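Local coordinates for guanylate kinase (Coxiella burnetii, PDB 3TR0), which catalyses transfer of a phosphate from ATP to GMP, giving GDP and ADP, and so probably serves to recycle GMP, at residues Ala7-Pro15 with Phe116-Pro126; Leu23-Ile34 with Val177-Arg188. All coordinates share one frame; numbering follows the deposited sequence.

Contact 1: residues Ala7-Pro15 with Phe116-Pro126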
loop_
_atom_site.group_PDB
_atom_site.type_symbol
_atom_site.label_atom_id
_atom_site.label_comp_id
_atom_site.label_asym_id
_atom_site.label_seq_id
_atom_site.Cartn_x
_atom_site.Cartn_y
_atom_site.Cartn_z
ATOM N N ALA A 7 -9.954 9.530 6.900
ATOM C CA ALA A 7 -9.213 10.194 5.839
ATOM C C ALA A 7 -7.768 10.442 6.238
ATOM O O ALA A 7 -7.452 10.578 7.416
ATOM C CB ALA A 7 -9.898 11.508 5.471
ATOM N N ASN A 8 -6.895 10.512 5.242
ATOM C CA ASN A 8 -5.473 10.653 5.494
ATOM C C ASN A 8 -4.898 11.753 4.615
ATOM O O ASN A 8 -5.553 12.217 3.677
ATOM C CB ASN A 8 -4.766 9.321 5.210
ATOM C CG ASN A 8 -3.441 9.186 5.941
ATOM O OD1 ASN A 8 -2.946 10.134 6.543
ATOM N ND2 ASN A 8 -2.863 7.994 5.891
ATOM N N LEU A 9 -3.681 12.174 4.932
ATOM C CA LEU A 9 -2.940 13.096 4.086
ATOM C C LEU A 9 -1.945 12.318 3.232
ATOM O O LEU A 9 -1.254 11.436 3.725
ATOM C CB LEU A 9 -2.190 14.113 4.943
ATOM C CG LEU A 9 -3.035 14.937 5.919
ATOM C CD1 LEU A 9 -2.142 15.880 6.711
ATOM C CD2 LEU A 9 -4.107 15.712 5.171
ATOM N N PHE A 10 -1.880 12.653 1.950
ATOM C CA PHE A 10 -0.938 12.023 1.044
ATOM C C PHE A 10 -0.011 13.079 0.486
ATOM O O PHE A 10 -0.422 13.905 -0.326
ATOM C CB PHE A 10 -1.677 11.302 -0.083
ATOM C CG PHE A 10 -2.462 10.110 0.383
ATOM C CD1 PHE A 10 -1.870 8.863 0.459
ATOM C CD2 PHE A 10 -3.787 10.242 0.770
ATOM C CE1 PHE A 10 -2.588 7.765 0.892
ATOM C CE2 PHE A 10 -4.506 9.149 1.204
ATOM C CZ PHE A 10 -3.905 7.908 1.271
ATOM N N ILE A 11 1.237 13.055 0.947
ATOM C CA ILE A 11 2.227 14.052 0.558
ATOM C C ILE A 11 2.882 13.611 -0.738
ATOM O O ILE A 11 3.341 12.479 -0.846
ATOM C CB ILE A 11 3.313 14.201 1.641
ATOM C CG1 ILE A 11 2.686 14.609 2.978
ATOM C CG2 ILE A 11 4.366 15.218 1.218
ATOM C CD1 ILE A 11 3.565 14.323 4.177
ATOM N N ILE A 12 2.916 14.505 -1.722
ATOM C CA ILE A 12 3.586 14.228 -2.983
ATOM C C ILE A 12 4.707 15.236 -3.182
ATOM O O ILE A 12 4.452 16.439 -3.256
ATOM C CB ILE A 12 2.631 14.368 -4.171
ATOM C CG1 ILE A 12 1.291 13.697 -3.873
ATOM C CG2 ILE A 12 3.260 13.783 -5.420
ATOM C CD1 ILE A 12 1.384 12.198 -3.754
ATOM N N SER A 13 5.943 14.752 -3.267
ATOM C CA SER A 13 7.090 15.640 -3.469
ATOM C C SER A 13 7.913 15.205 -4.671
ATOM O O SER A 13 7.953 14.025 -5.011
ATOM C CB SER A 13 7.975 15.690 -2.221
ATOM O OG SER A 13 7.232 16.069 -1.074
ATOM N N ALA A 14 8.565 16.171 -5.315
ATOM C CA ALA A 14 9.380 15.890 -6.487
ATOM C C ALA A 14 10.177 17.127 -6.876
ATOM O O ALA A 14 9.787 18.249 -6.555
ATOM C CB ALA A 14 8.504 15.440 -7.647
ATOM N N PRO A 15 11.309 16.925 -7.560
ATOM C CA PRO A 15 12.053 18.086 -8.050
ATOM C C PRO A 15 11.232 18.791 -9.122
ATOM O O PRO A 15 10.404 18.149 -9.768
ATOM C CB PRO A 15 13.318 17.462 -8.653
ATOM C CG PRO A 15 12.932 16.049 -8.982
ATOM C CD PRO A 15 11.970 15.650 -7.895
ATOM N N PHE A 116 0.914 15.122 11.635
ATOM C CA PHE A 116 -0.111 14.138 11.298
ATOM C C PHE A 116 0.545 12.804 10.954
ATOM O O PHE A 116 0.747 12.483 9.784
ATOM C CB PHE A 116 -0.969 14.644 10.132
ATOM C CG PHE A 116 -2.295 13.948 10.003
ATOM C CD1 PHE A 116 -3.350 14.279 10.837
ATOM C CD2 PHE A 116 -2.490 12.975 9.039
ATOM C CE1 PHE A 116 -4.573 13.639 10.720
ATOM C CE2 PHE A 116 -3.712 12.332 8.916
ATOM C CZ PHE A 116 -4.755 12.667 9.757
ATOM N N PRO A 117 0.881 12.021 11.990
ATOM C CA PRO A 117 1.656 10.778 11.880
ATOM C C PRO A 117 1.170 9.764 10.832
ATOM O O PRO A 117 2.013 9.153 10.180
ATOM C CB PRO A 117 1.584 10.180 13.297
ATOM C CG PRO A 117 0.552 10.985 14.034
ATOM C CD PRO A 117 0.528 12.329 13.385
ATOM N N PRO A 118 -0.153 9.578 10.676
ATOM C CA PRO A 118 -0.604 8.571 9.705
ATOM C C PRO A 118 -0.276 8.941 8.261
ATOM O O PRO A 118 -0.394 8.088 7.383
ATOM C CB PRO A 118 -2.126 8.556 9.898
ATOM C CG PRO A 118 -2.350 9.126 11.254
ATOM C CD PRO A 118 -1.284 10.161 11.414
ATOM N N ALA A 119 0.117 10.192 8.020
ATOM C CA ALA A 119 0.395 10.658 6.662
ATOM C C ALA A 119 1.372 9.766 5.884
ATOM O O ALA A 119 2.389 9.312 6.417
ATOM C CB ALA A 119 0.903 12.094 6.692
ATOM N N LEU A 120 1.052 9.525 4.616
ATOM C CA LEU A 120 1.935 8.774 3.732
ATOM C C LEU A 120 2.588 9.740 2.755
ATOM O O LEU A 120 1.952 10.687 2.295
ATOM C CB LEU A 120 1.159 7.699 2.966
ATOM C CG LEU A 120 0.619 6.511 3.771
ATOM C CD1 LEU A 120 0.025 5.469 2.833
ATOM C CD2 LEU A 120 1.712 5.896 4.627
ATOM N N SER A 121 3.859 9.513 2.445
ATOM C CA SER A 121 4.565 10.402 1.535
ATOM C C SER A 121 5.119 9.639 0.331
ATOM O O SER A 121 5.611 8.515 0.464
ATOM C CB SER A 121 5.664 11.181 2.274
ATOM O OG SER A 121 6.619 10.312 2.852
ATOM N N ILE A 122 5.005 10.257 -0.843
ATOM C CA ILE A 122 5.426 9.658 -2.104
ATOM C C ILE A 122 6.375 10.615 -2.817
ATOM O O ILE A 122 6.057 11.795 -2.986
ATOM C CB ILE A 122 4.218 9.433 -3.036
ATOM C CG1 ILE A 122 3.133 8.622 -2.326
ATOM C CG2 ILE A 122 4.658 8.782 -4.344
ATOM C CD1 ILE A 122 1.795 8.621 -3.049
ATOM N N PHE A 123 7.534 10.116 -3.233
ATOM C CA PHE A 123 8.483 10.936 -3.975
ATOM C C PHE A 123 8.482 10.543 -5.447
ATOM O O PHE A 123 8.663 9.375 -5.786
ATOM C CB PHE A 123 9.894 10.811 -3.391
ATOM C CG PHE A 123 10.799 11.959 -3.754
ATOM C CD1 PHE A 123 10.977 13.018 -2.878
ATOM C CD2 PHE A 123 11.449 11.988 -4.974
ATOM C CE1 PHE A 123 11.804 14.081 -3.205
ATOM C CE2 PHE A 123 12.273 13.049 -5.310
ATOM C CZ PHE A 123 12.444 14.098 -4.425
ATOM N N ILE A 124 8.271 11.519 -6.325
ATOM C CA ILE A 124 8.269 11.256 -7.753
ATOM C C ILE A 124 9.654 11.512 -8.337
ATOM O O ILE A 124 10.188 12.617 -8.225
ATOM C CB ILE A 124 7.250 12.146 -8.495
ATOM C CG1 ILE A 124 5.870 12.057 -7.840
ATOM C CG2 ILE A 124 7.180 11.761 -9.963
ATOM C CD1 ILE A 124 5.277 10.677 -7.853
ATOM N N LEU A 125 10.229 10.485 -8.955
ATOM C CA LEU A 125 11.551 10.585 -9.561
ATOM C C LEU A 125 11.441 10.739 -11.067
ATOM O O LEU A 125 10.598 10.106 -11.700
ATOM C CB LEU A 125 12.370 9.327 -9.255
ATOM C CG LEU A 125 12.685 9.048 -7.788
ATOM C CD1 LEU A 125 13.174 7.608 -7.616
ATOM C CD2 LEU A 125 13.709 10.040 -7.279
ATOM N N PRO A 126 12.303 11.582 -11.656
ATOM C CA PRO A 126 12.391 11.645 -13.114
ATOM C C PRO A 126 13.197 10.447 -13.594
ATOM O O PRO A 126 13.924 9.864 -12.794
ATOM C CB PRO A 126 13.181 12.936 -13.353
ATOM C CG PRO A 126 14.076 13.035 -12.164
ATOM C CD PRO A 126 13.275 12.473 -11.000
#
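Asn8 and Pro118 meet through a nearly straight bond: Asn8 ND2 gives a hydrogen to Pro118 O over 2.9 Å. The acceptor lies in the plane of the amide, while the nitrogen sits well above the plane of the proline carbonyl. Asn8 ND2 also bonds Glu187, and Asn8 OD1 takes the N-H of Leu9 at 2.7 Å, so both ends of this buried amide are held and its flip is settled. With CG swung away from the backbone nitrogen (chi1 -157°), the Asn8 side chain reaches across to the turn Phe116-Ala119, a type I turn closed by Ala119 N on Phe116 O. The Phe116 ring receives Asn8 OD1 at its edge, 3.3 Å from CE2, and Leu9 lays CG and CD1 obliquely against the same ring.

Beyond the turn the two segments run side by side as parallel strands of the central sheet of a P-loop kinase. Five backbone bonds link them, from Leu120 N on Leu9 O to Ile124 N on Ser13 O, with Leu120 and Ile122 using both N-H and C=O toward the first strand. Phe10, Ile12, Leu120 and Ile122 share one face, where Ile12 CD1 lies 3.7 Å from Ile122 CD1 and the two side chains point the same way. Ile11, Ser13, Ser121 and Phe123 occupy the other; there Ser13 OG bonds Ile104 O and Ser121 OG takes a hydrogen bond from Arg113.

At the C-terminal end, where Ala14 and Pro15 enter the predicted ATP-binding loop, Ser13 O and Ala14 CA lie over one face of the Phe123 ring. Pro15 CD comes in obliquely, 3.7 Å from Phe123 CE2, and Ala14 CB packs 3.6 Å from Ile124 CB.

Contact 2: residues Leu23-Ile34 with Val177-Arg188; sequences LVRALVKALAEI and VQNLIHIISAER
Leu27 and Ile184 meet in an apolar contact between two helices whose axes cross at -57° and come within 9.6 Å. Leu27 CD2 and Ile184 CD1 reach toward each other tip to tip at 3.4 Å, and Ile34 CD1 comes to the same methyl at 3.5 Å; the closeness of both is doubtful, since Ile184 was modelled in two conformers. With its CG turned away from the backbone nitrogen (chi1 178°), Leu27 also slides CD1 past Ile181 CG1. Ala30 CB rests on Ile181 CD1, and Leu31 CD1 crosses to Ile184 CG2. At the other end Val177 CG2 touches both Leu23 CD2 and Ala26 CB.

The polar part belongs to Arg188, whose extended chain runs past Leu31 in the opposite direction. Its NH2 donates to Ala32 O at 2.8 Å, in the carbonyl plane, and NH1 adds a weak bond to that oxygen. A water accepts from Ala32 N and, weakly, from Arg188 NH1. Arg188 NE forms a salt bridge with Asp99, so Ala32 O and Asp99 together hold the guanidinium.

Both helices pack on the same face of the parallel sheet: Val24 touches Ile12 and Leu27 touches Leu101 from helix 20-30, while Leu180 lies on Ile122 and Ile184 reaches Phe10 from helix 173-187. Ile34, where edge strand 34-36 begins, also meets Leu101.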
loop_
_atom_site.group_PDB
_atom_site.type_symbol
_atom_site.label_atom_id
_atom_site.label_comp_id
_atom_site.label_asym_id
_atom_site.label_seq_id
_atom_site.Cartn_x
_atom_site.Cartn_y
_atom_site.Cartn_z
ATOM N N LEU A 23 0.630 14.657 -12.895
ATOM C CA LEU A 23 0.302 13.354 -12.318
ATOM C C LEU A 23 -0.801 13.481 -11.278
ATOM O O LEU A 23 -1.770 12.722 -11.287
ATOM C CB LEU A 23 1.529 12.723 -11.664
ATOM C CG LEU A 23 2.639 12.182 -12.565
ATOM C CD1 LEU A 23 3.811 11.722 -11.714
ATOM C CD2 LEU A 23 2.114 11.046 -13.420
ATOM N N VAL A 24 -0.630 14.434 -10.371
ATOM C CA VAL A 24 -1.583 14.643 -9.289
ATOM C C VAL A 24 -2.967 15.016 -9.817
ATOM O O VAL A 24 -3.982 14.573 -9.282
ATOM C CB VAL A 24 -1.080 15.708 -8.296
ATOM C CG1 VAL A 24 -2.156 16.036 -7.283
ATOM C CG2 VAL A 24 0.174 15.213 -7.588
ATOM N N ARG A 25 -3.008 15.811 -10.877
ATOM C CA ARG A 25 -4.288 16.198 -11.472
ATOM C C ARG A 25 -5.022 15.020 -12.111
ATOM O O ARG A 25 -6.251 14.935 -12.042
ATOM C CB ARG A 25 -4.104 17.343 -12.468
ATOM C CG ARG A 25 -3.800 18.664 -11.788
ATOM C CD ARG A 25 -3.563 19.787 -12.783
ATOM N NE ARG A 25 -3.361 21.061 -12.097
ATOM C CZ ARG A 25 -2.880 22.157 -12.676
ATOM N NH1 ARG A 25 -2.537 22.139 -13.956
ATOM N NH2 ARG A 25 -2.734 23.271 -11.969
ATOM N N ALA A 26 -4.272 14.108 -12.720
ATOM C CA ALA A 26 -4.861 12.899 -13.282
ATOM C C ALA A 26 -5.312 11.954 -12.172
ATOM O O ALA A 26 -6.336 11.284 -12.293
ATOM C CB ALA A 26 -3.874 12.203 -14.200
ATOM N N LEU A 27 -4.536 11.898 -11.095
ATOM C CA LEU A 27 -4.869 11.059 -9.949
ATOM C C LEU A 27 -6.250 11.387 -9.390
ATOM O O LEU A 27 -7.052 10.490 -9.119
ATOM C CB LEU A 27 -3.820 11.221 -8.850
ATOM C CG LEU A 27 -4.056 10.432 -7.561
ATOM C CD1 LEU A 27 -4.112 8.941 -7.842
ATOM C CD2 LEU A 27 -2.972 10.739 -6.549
ATOM N N VAL A 28 -6.529 12.673 -9.211
ATOM C CA VAL A 28 -7.802 13.077 -8.616
ATOM C C VAL A 28 -8.973 12.840 -9.558
ATOM O O VAL A 28 -10.122 12.769 -9.123
ATOM C CB VAL A 28 -7.788 14.542 -8.149
ATOM C CG1 VAL A 28 -6.699 14.745 -7.117
ATOM C CG2 VAL A 28 -7.599 15.479 -9.326
ATOM N N LYS A 29 -8.682 12.713 -10.849
ATOM C CA LYS A 29 -9.718 12.411 -11.831
ATOM C C LYS A 29 -10.064 10.928 -11.821
ATOM O O LYS A 29 -11.186 10.540 -12.144
ATOM C CB LYS A 29 -9.275 12.840 -13.234
ATOM C CG LYS A 29 -9.828 14.184 -13.665
ATOM C CD LYS A 29 -9.744 15.190 -12.532
ATOM C CE LYS A 29 -10.550 16.441 -12.834
ATOM N NZ LYS A 29 -10.618 17.344 -11.651
ATOM N N ALA A 30 -9.096 10.106 -11.435
ATOM C CA ALA A 30 -9.264 8.657 -11.445
ATOM C C ALA A 30 -9.861 8.117 -10.146
ATOM O O ALA A 30 -10.479 7.051 -10.137
ATOM C CB ALA A 30 -7.935 7.983 -11.732
ATOM N N LEU A 31 -9.674 8.851 -9.053
ATOM C CA LEU A 31 -10.136 8.409 -7.742
ATOM C C LEU A 31 -11.237 9.294 -7.186
ATOM O O LEU A 31 -11.301 10.486 -7.479
ATOM C CB LEU A 31 -8.976 8.386 -6.744
ATOM C CG LEU A 31 -7.970 7.240 -6.820
ATOM C CD1 LEU A 31 -6.854 7.469 -5.813
ATOM C CD2 LEU A 31 -8.662 5.911 -6.570
ATOM N N ALA A 32 -12.096 8.703 -6.364
ATOM C CA ALA A 32 -13.123 9.460 -5.666
ATOM C C ALA A 32 -12.662 9.784 -4.248
ATOM O O ALA A 32 -11.733 9.162 -3.733
ATOM C CB ALA A 32 -14.428 8.674 -5.634
ATOM N N GLU A 33 -13.313 10.767 -3.636
ATOM C CA GLU A 33 -13.108 11.097 -2.228
ATOM C C GLU A 33 -11.673 11.507 -1.903
ATOM O O GLU A 33 -11.143 11.175 -0.843
ATOM C CB GLU A 33 -13.555 9.934 -1.336
ATOM C CG GLU A 33 -15.022 9.570 -1.508
ATOM C CD GLU A 33 -15.448 8.416 -0.619
ATOM O OE1 GLU A 33 -16.119 8.672 0.404
ATOM O OE2 GLU A 33 -15.117 7.255 -0.944
ATOM N N ILE A 34 -11.053 12.236 -2.823
ATOM C CA ILE A 34 -9.718 12.767 -2.598
ATOM C C ILE A 34 -9.589 14.102 -3.320
ATOM O O ILE A 34 -9.989 14.236 -4.475
ATOM C CB ILE A 34 -8.621 11.760 -3.043
ATOM C CG1 ILE A 34 -7.226 12.258 -2.654
ATOM C CG2 ILE A 34 -8.709 11.484 -4.533
ATOM C CD1 ILE A 34 -6.143 11.190 -2.774
ATOM N N VAL A 177 0.662 7.193 -12.894
ATOM C CA VAL A 177 -0.658 7.439 -12.318
ATOM C C VAL A 177 -1.193 6.160 -11.683
ATOM O O VAL A 177 -1.663 6.173 -10.546
ATOM C CB VAL A 177 -1.659 7.948 -13.369
ATOM C CG1 VAL A 177 -3.055 8.066 -12.764
ATOM C CG2 VAL A 177 -1.202 9.290 -13.931
ATOM N N GLN A 178 -1.116 5.050 -12.413
ATOM C CA GLN A 178 -1.598 3.774 -11.882
ATOM C C GLN A 178 -0.877 3.381 -10.590
ATOM O O GLN A 178 -1.474 2.788 -9.699
ATOM C CB GLN A 178 -1.469 2.653 -12.917
ATOM C CG GLN A 178 -1.940 1.297 -12.409
ATOM C CD GLN A 178 -3.421 1.282 -12.061
ATOM O OE1 GLN A 178 -4.278 1.306 -12.946
ATOM N NE2 GLN A 178 -3.728 1.247 -10.764
ATOM N N ASN A 179 0.406 3.705 -10.490
ATOM C CA ASN A 179 1.147 3.413 -9.268
ATOM C C ASN A 179 0.696 4.276 -8.097
ATOM O O ASN A 179 0.597 3.800 -6.965
ATOM C CB ASN A 179 2.651 3.532 -9.495
ATOM C CG ASN A 179 3.207 2.352 -10.259
ATOM O OD1 ASN A 179 2.687 1.240 -10.158
ATOM N ND2 ASN A 179 4.257 2.582 -11.031
ATOM N N LEU A 180 0.418 5.544 -8.370
ATOM C CA LEU A 180 -0.148 6.417 -7.351
ATOM C C LEU A 180 -1.493 5.860 -6.874
ATOM O O LEU A 180 -1.803 5.885 -5.682
ATOM C CB LEU A 180 -0.296 7.844 -7.889
ATOM C CG LEU A 180 1.031 8.527 -8.246
ATOM C CD1 LEU A 180 0.820 9.881 -8.935
ATOM C CD2 LEU A 180 1.877 8.692 -6.997
ATOM N N ILE A 181 -2.281 5.338 -7.806
ATOM C CA ILE A 181 -3.577 4.754 -7.462
ATOM C C ILE A 181 -3.416 3.530 -6.557
ATOM O O ILE A 181 -4.163 3.367 -5.598
ATOM C CB ILE A 181 -4.382 4.380 -8.724
ATOM C CG1 ILE A 181 -4.787 5.646 -9.485
ATOM C CG2 ILE A 181 -5.615 3.562 -8.355
ATOM C CD1 ILE A 181 -5.407 5.371 -10.834
ATOM N N HIS A 182 -2.438 2.678 -6.855
ATOM C CA HIS A 182 -2.152 1.535 -5.988
ATOM C C HIS A 182 -1.880 1.997 -4.562
ATOM O O HIS A 182 -2.377 1.409 -3.604
ATOM C CB HIS A 182 -0.938 0.734 -6.489
ATOM C CG HIS A 182 -1.203 -0.075 -7.723
ATOM N ND1 HIS A 182 -2.387 -0.746 -7.937
ATOM C CD2 HIS A 182 -0.431 -0.324 -8.809
ATOM C CE1 HIS A 182 -2.336 -1.371 -9.098
ATOM N NE2 HIS A 182 -1.159 -1.133 -9.648
ATOM N N ILE A 183 -1.069 3.042 -4.425
ATOM C CA ILE A 183 -0.617 3.488 -3.113
ATOM C C ILE A 183 -1.771 4.026 -2.267
ATOM O O ILE A 183 -1.901 3.686 -1.093
ATOM C CB ILE A 183 0.512 4.530 -3.229
ATOM C CG1 ILE A 183 1.787 3.863 -3.765
ATOM C CG2 ILE A 183 0.776 5.188 -1.880
ATOM C CD1 ILE A 183 2.805 4.840 -4.346
ATOM N N ILE A 184 -2.603 4.872 -2.862
ATOM C CA ILE A 184 -3.752 5.413 -2.146
ATOM C C ILE A 184 -4.794 4.330 -1.884
ATOM O O ILE A 184 -5.378 4.266 -0.802
ATOM C CB ILE A 184 -4.384 6.595 -2.900
ATOM C CG1 ILE A 184 -3.440 7.795 -2.848
ATOM C CG2 ILE A 184 -5.743 6.952 -2.295
ATOM C CD1 ILE A 184 -3.763 8.885 -3.840
ATOM N N SER A 185 -5.012 3.471 -2.873
ATOM C CA SER A 185 -5.992 2.394 -2.744
ATOM C C SER A 185 -5.622 1.423 -1.622
ATOM O O SER A 185 -6.491 0.961 -0.879
ATOM C CB SER A 185 -6.140 1.646 -4.073
ATOM O OG SER A 185 -6.700 2.486 -5.075
ATOM N N ALA A 186 -4.335 1.111 -1.506
ATOM C CA ALA A 186 -3.854 0.219 -0.452
ATOM C C ALA A 186 -4.018 0.849 0.927
ATOM O O ALA A 186 -4.374 0.168 1.884
ATOM C CB ALA A 186 -2.391 -0.165 -0.691
ATOM N N GLU A 187 -3.741 2.146 1.033
ATOM C CA GLU A 187 -3.905 2.845 2.307
ATOM C C GLU A 187 -5.339 2.704 2.793
ATOM O O GLU A 187 -5.592 2.527 3.987
ATOM C CB GLU A 187 -3.552 4.329 2.162
ATOM C CG GLU A 187 -3.484 5.091 3.485
ATOM C CD GLU A 187 -4.835 5.577 3.988
ATOM O OE1 GLU A 187 -5.838 5.496 3.246
ATOM O OE2 GLU A 187 -4.890 6.040 5.145
ATOM N N ARG A 188 -6.277 2.773 1.858
ATOM C CA ARG A 188 -7.697 2.747 2.194
ATOM C C ARG A 188 -8.169 1.357 2.589
ATOM O O ARG A 188 -9.319 1.179 2.990
ATOM C CB ARG A 188 -8.525 3.261 1.020
ATOM C CG ARG A 188 -8.338 4.752 0.739
ATOM C CD ARG A 188 -8.959 5.134 -0.593
ATOM N NE ARG A 188 -9.145 6.578 -0.717
ATOM C CZ ARG A 188 -9.700 7.169 -1.770
ATOM N NH1 ARG A 188 -10.115 6.443 -2.799
ATOM N NH2 ARG A 188 -9.834 8.489 -1.797
HETATM O O HOH W 1 -12.044 6.188 -5.120
#

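In the fold
From the N terminus, strand 9-13 passes through the predicted ATP-binding loop into helix 20-30, so the first segments of both contacts follow closely, joined by that loop and the first turn of the helix. Contact 1 closes a loop of 100 residues, bringing strand 120-125 beside strand 9-13; contact 2 closes a longer one of 142, bringing helix 173-187 against helix 20-30. The segments alternate along the chain, so the two loops cross rather than nest. Sheet and helical layer also touch directly, with Glu187 packing on Phe10 and Leu120, and Ile183 on Ile122. On its far side helix 173-187 meets the second subunit, where His182 faces His182 of that subunit.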